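Local atomic coordinates of probable intron-encoded endonuclease 1 (Wickerhamomyces canadensis, PDB entry 6X1J), a protein that cleaves DNA as a LAGLIDADG homing endonuclease, taking part in the homing of a mitochondrial 21S rRNA gene intron. Residues K68-I71 against E72-R76. Numbering follows the deposited sequence.
Sequences KAYI and EHIVR
Lys68 with Glu72 and Tyr70 with Ile74 are two i to i+4 side-chain pairs within helix 68-77, one polar and partly open to solvent, the other buried toward the protein core, and together they illustrate how an amphipathic helix serves two environments at once. On the polar side Lys68 runs extended until its last torsion, which bends (chi4 -87°) and swings NZ to 2.9 Å from Glu72 OE2. The carboxylate receives this salt bridge on the syn lone pair of OE2, while the lysine chain passes obliquely by, its CG 3.5 Å from Glu72 OE2. With an alanine in place of Glu72, the ammonium group of Lys68 would probably lose its mate within the helix and be freer to turn. The backbone beneath is regular, Glu72 N donating to Lys68 O at 3.1 Å. In the alpha-beta-beta-alpha-beta-beta-alpha topology of the LAGLIDADG fold this helix joins the two strand pairs, packing on strands 60-65 and 98-105; Ile71 and Ile74 touch Phe63 and Trp65. On the buried side a chi1 of -173° sets the Tyr70 ring beside the following turn, where Ile74 CG1 covers one face in a CH-pi contact, 4.1 Å from the centroid. Ile74 CD1 lies 3.8 Å from Tyr70 CZ. Tyr70 OH is hydrogen-bonded to OD1 of Asp147, a potassium ligand, which makes Tyr70 a second-shell residue of that metal site; His73 NE2 is hydrogen-bonded to Tyr143 OH of helix 138-148. A water links Ala69 O, in the first turn, to Arg76 NH1, lying 3.2 Å from NH1 at the guanidinium edge.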
loop_
_atom_site.group_PDB
_atom_site.type_symbol
_atom_site.label_atom_id
_atom_site.label_comp_id
_atom_site.label_asym_id
_atom_site.label_seq_id
_atom_site.Cartn_x
_atom_site.Cartn_y
_atom_site.Cartn_z
ATOM N N LYS A 68 -0.025 11.584 -9.066
ATOM C CA LYS A 68 -0.252 12.731 -8.160
ATOM C C LYS A 68 -1.603 12.571 -7.490
ATOM O O LYS A 68 -1.725 12.799 -6.264
ATOM C CB LYS A 68 -0.218 14.032 -8.967
ATOM C CG LYS A 68 -0.347 15.325 -8.160
ATOM C CD LYS A 68 -0.229 16.578 -9.047
ATOM C CE LYS A 68 -0.109 17.873 -8.264
ATOM N NZ LYS A 68 -1.457 18.380 -7.953
ATOM N N ALA A 69 -2.626 12.256 -8.253
ATOM C CA ALA A 69 -3.973 12.117 -7.672
ATOM C C ALA A 69 -3.916 11.014 -6.611
ATOM O O ALA A 69 -4.531 11.202 -5.579
ATOM C CB ALA A 69 -4.977 11.870 -8.741
ATOM N N TYR A 70 -3.122 9.946 -6.816
ATOM C CA TYR A 70 -3.111 8.775 -5.892
ATOM C C TYR A 70 -2.475 9.145 -4.545
ATOM O O TYR A 70 -3.109 8.890 -3.500
ATOM C CB TYR A 70 -2.420 7.546 -6.500
ATOM C CG TYR A 70 -2.542 6.306 -5.640
ATOM C CD1 TYR A 70 -3.784 5.860 -5.210
ATOM C CD2 TYR A 70 -1.432 5.574 -5.245
ATOM C CE1 TYR A 70 -3.921 4.729 -4.419
ATOM C CE2 TYR A 70 -1.556 4.441 -4.454
ATOM C CZ TYR A 70 -2.801 4.014 -4.037
ATOM O OH TYR A 70 -2.933 2.897 -3.249
ATOM N N ILE A 71 -1.249 9.697 -4.551
ATOM C CA ILE A 71 -0.586 10.138 -3.301
ATOM C C ILE A 71 -1.461 11.159 -2.565
ATOM O O ILE A 71 -1.506 11.109 -1.303
ATOM C CB ILE A 71 0.844 10.657 -3.531
ATOM C CG1 ILE A 71 1.587 10.792 -2.202
ATOM C CG2 ILE A 71 0.826 11.973 -4.275
ATOM C CD1 ILE A 71 3.122 10.893 -2.339
ATOM N N GLU A 72 -2.141 12.052 -3.264
ATOM C CA GLU A 72 -2.992 13.061 -2.574
ATOM C C GLU A 72 -4.195 12.376 -1.895
ATOM O O GLU A 72 -4.562 12.757 -0.733
ATOM C CB GLU A 72 -3.484 14.138 -3.543
ATOM C CG GLU A 72 -2.426 15.146 -3.931
ATOM C CD GLU A 72 -2.871 16.111 -5.024
ATOM O OE1 GLU A 72 -4.080 16.093 -5.414
ATOM O OE2 GLU A 72 -2.013 16.849 -5.509
ATOM N N HIS A 73 -4.711 11.317 -2.513
ATOM C CA HIS A 73 -5.755 10.448 -1.909
ATOM C C HIS A 73 -5.244 9.744 -0.625
ATOM O O HIS A 73 -6.011 9.686 0.359
ATOM C CB HIS A 73 -6.226 9.429 -2.945
ATOM C CG HIS A 73 -7.164 8.432 -2.367
ATOM N ND1 HIS A 73 -8.489 8.744 -2.086
ATOM C CD2 HIS A 73 -6.966 7.148 -2.000
ATOM C CE1 HIS A 73 -9.086 7.678 -1.603
ATOM N NE2 HIS A 73 -8.168 6.687 -1.528
ATOM N N ILE A 74 -4.035 9.171 -0.655
ATOM C CA ILE A 74 -3.450 8.400 0.490
ATOM C C ILE A 74 -3.245 9.382 1.660
ATOM O O ILE A 74 -3.743 9.130 2.783
ATOM C CB ILE A 74 -2.148 7.694 0.055
ATOM C CG1 ILE A 74 -2.399 6.610 -1.004
ATOM C CG2 ILE A 74 -1.423 7.130 1.266
ATOM C CD1 ILE A 74 -3.280 5.483 -0.534
ATOM N N VAL A 75 -2.632 10.528 1.378
ATOM C CA VAL A 75 -2.473 11.618 2.376
ATOM C C VAL A 75 -3.830 12.005 2.977
ATOM O O VAL A 75 -3.857 12.155 4.203
ATOM C CB VAL A 75 -1.674 12.802 1.831
ATOM C CG1 VAL A 75 -1.794 14.018 2.739
ATOM C CG2 VAL A 75 -0.212 12.433 1.678
ATOM N N ARG A 76 -4.923 12.135 2.223
ATOM C CA ARG A 76 -6.244 12.456 2.853
ATOM C C ARG A 76 -6.642 11.305 3.790
ATOM O O ARG A 76 -7.060 11.620 4.919
ATOM C CB ARG A 76 -7.345 12.805 1.848
ATOM C CG ARG A 76 -7.235 14.213 1.264
ATOM C CD ARG A 76 -8.352 14.715 0.332
ATOM N NE ARG A 76 -8.693 13.796 -0.760
ATOM C CZ ARG A 76 -8.079 13.696 -1.961
ATOM N NH1 ARG A 76 -8.483 12.781 -2.832
ATOM N NH2 ARG A 76 -7.055 14.474 -2.292
HETATM O O HOH W 1 -6.678 12.538 -5.453
#